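Local structure of probable GGDEF family protein (Chromobacterium violaceum, 3NJA) at residues 64-67 and 68-72. The protein is of unknown function but carries a PAS domain, a fold that commonly senses signals, and probably belongs to the GGDEF family linked to cyclic di-GMP synthesis. Numbering follows the deposited sequence.
Sequences ARVR and RELDR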
loop_
_atom_site.group_PDB
_atom_site.type_symbol
_atom_site.label_atom_id
_atom_site.label_comp_id
_atom_site.label_asym_id
_atom_site.label_seq_id
_atom_site.Cartn_x
_atom_site.Cartn_y
_atom_site.Cartn_z
ATOM N N ALA B 64 -21.097 3.701 -7.752
ATOM C CA ALA B 64 -20.138 4.675 -8.237
ATOM C C ALA B 64 -18.873 4.604 -7.389
ATOM O O ALA B 64 -17.763 4.518 -7.919
ATOM C CB ALA B 64 -20.729 6.069 -8.205
ATOM N N ARG B 65 -19.059 4.625 -6.071
ATOM C CA ARG B 65 -17.956 4.584 -5.124
ATOM C C ARG B 65 -17.013 3.432 -5.445
ATOM O O ARG B 65 -15.811 3.623 -5.636
ATOM C CB ARG B 65 -18.490 4.408 -3.708
ATOM C CG ARG B 65 -17.598 5.021 -2.619
ATOM C CD ARG B 65 -17.942 4.441 -1.249
ATOM N NE ARG B 65 -17.342 3.119 -1.122
ATOM C CZ ARG B 65 -17.970 2.034 -0.679
ATOM N NH1 ARG B 65 -17.312 0.884 -0.608
ATOM N NH2 ARG B 65 -19.242 2.090 -0.311
ATOM N N VAL B 66 -17.580 2.233 -5.494
ATOM C CA VAL B 66 -16.829 1.028 -5.785
ATOM C C VAL B 66 -16.094 1.150 -7.119
ATOM O O VAL B 66 -14.889 0.877 -7.206
ATOM C CB VAL B 66 -17.756 -0.185 -5.805
ATOM C CG1 VAL B 66 -17.117 -1.326 -6.559
ATOM C CG2 VAL B 66 -18.126 -0.588 -4.375
ATOM N N ARG B 67 -16.801 1.584 -8.158
ATOM C CA ARG B 67 -16.131 1.790 -9.436
ATOM C C ARG B 67 -14.885 2.650 -9.277
ATOM O O ARG B 67 -13.819 2.299 -9.778
ATOM C CB ARG B 67 -17.068 2.365 -10.495
ATOM C CG ARG B 67 -17.791 1.265 -11.265
ATOM C CD ARG B 67 -18.522 1.786 -12.485
ATOM N NE ARG B 67 -19.582 0.862 -12.900
ATOM C CZ ARG B 67 -20.853 0.949 -12.506
ATOM N NH1 ARG B 67 -21.245 1.930 -11.694
ATOM N NH2 ARG B 67 -21.735 0.052 -12.927
ATOM N N ARG B 68 -15.016 3.762 -8.564
ATOM C CA ARG B 68 -13.888 4.652 -8.354
ATOM C C ARG B 68 -12.770 3.993 -7.543
ATOM O O ARG B 68 -11.601 4.169 -7.854
ATOM C CB ARG B 68 -14.330 5.949 -7.685
ATOM C CG ARG B 68 -15.056 6.892 -8.605
ATOM C CD ARG B 68 -15.494 8.151 -7.862
ATOM N NE ARG B 68 -16.201 7.874 -6.610
ATOM C CZ ARG B 68 -17.507 8.076 -6.419
ATOM N NH1 ARG B 68 -18.257 8.544 -7.407
ATOM N NH2 ARG B 68 -18.065 7.819 -5.235
ATOM N N GLU B 69 -13.129 3.237 -6.511
ATOM C CA GLU B 69 -12.122 2.627 -5.650
ATOM C C GLU B 69 -11.339 1.555 -6.385
ATOM O O GLU B 69 -10.137 1.391 -6.156
ATOM C CB GLU B 69 -12.752 2.055 -4.379
ATOM C CG GLU B 69 -13.312 3.130 -3.436
ATOM C CD GLU B 69 -13.843 2.561 -2.122
ATOM O OE1 GLU B 69 -14.298 3.356 -1.265
ATOM O OE2 GLU B 69 -13.808 1.321 -1.948
ATOM N N LEU B 70 -12.019 0.819 -7.259
ATOM C CA LEU B 70 -11.343 -0.143 -8.118
ATOM C C LEU B 70 -10.380 0.624 -8.988
ATOM O O LEU B 70 -9.166 0.421 -8.921
ATOM C CB LEU B 70 -12.340 -0.874 -9.003
ATOM C CG LEU B 70 -13.351 -1.707 -8.219
ATOM C CD1 LEU B 70 -14.527 -2.126 -9.101
ATOM C CD2 LEU B 70 -12.657 -2.919 -7.596
ATOM N N ASP B 71 -10.927 1.530 -9.786
ATOM C CA ASP B 71 -10.125 2.288 -10.733
ATOM C C ASP B 71 -8.956 2.948 -10.039
ATOM O O ASP B 71 -7.874 3.047 -10.598
ATOM C CB ASP B 71 -10.974 3.338 -11.442
ATOM C CG ASP B 71 -12.016 2.718 -12.357
ATOM O OD1 ASP B 71 -11.961 1.484 -12.577
ATOM O OD2 ASP B 71 -12.887 3.462 -12.857
ATOM N N ARG B 72 -9.171 3.397 -8.813
ATOM C CA ARG B 72 -8.103 4.049 -8.081
ATOM C C ARG B 72 -6.954 3.078 -7.750
ATOM O O ARG B 72 -5.787 3.469 -7.729
ATOM C CB ARG B 72 -8.648 4.703 -6.818
ATOM C CG ARG B 72 -7.713 5.733 -6.248
ATOM C CD ARG B 72 -8.343 6.525 -5.126
ATOM N NE ARG B 72 -9.491 7.335 -5.541
ATOM C CZ ARG B 72 -10.744 7.082 -5.179
ATOM N NH1 ARG B 72 -11.010 6.024 -4.413
ATOM N NH2 ARG B 72 -11.726 7.883 -5.583
HETATM O O HOH W 1 -14.338 -0.221 0.124
#
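Arg65 and Glu69 form a salt bridge one turn apart on helix 63-74. Arg65 NE donates to Glu69 OE1 at 3.1 Å. The acceptor lies near the guanidinium plane, but NE reaches OE1 from above the carboxylate plane, 63° out of it. The Arg65 chain bends at chi3 (78°), and NE is the atom that meets the carboxylate. A water takes a weak bond from Arg65 NH1 and donates to Glu69 OE2 at 2.6 Å, so both carboxylate oxygens have a partner. Val66 and Leu70 point the same way on one side of the helix and touch through Val66 CG1 and Leu70 CD1, 3.7 Å apart. The backbone shows the i to i+4 pattern of an alpha helix, here part of the PAS fold; Leu70 N reaches Val66 O at 2.9 Å. Arg68 folds back along the helix, and one face of its guanidinium lies over Ala64 C. Arg68 NH1 is 3.6 Å from Ala64 CB. Phe55 of helix 51-56 packs on both Val66 and Leu70. Arg65 NH1 also hydrogen-bonds to Glu83 O of the second subunit. Arg68 NE and Arg72 NH1 form salt bridges to OE1 and OE2 of Glu83 of the third subunit.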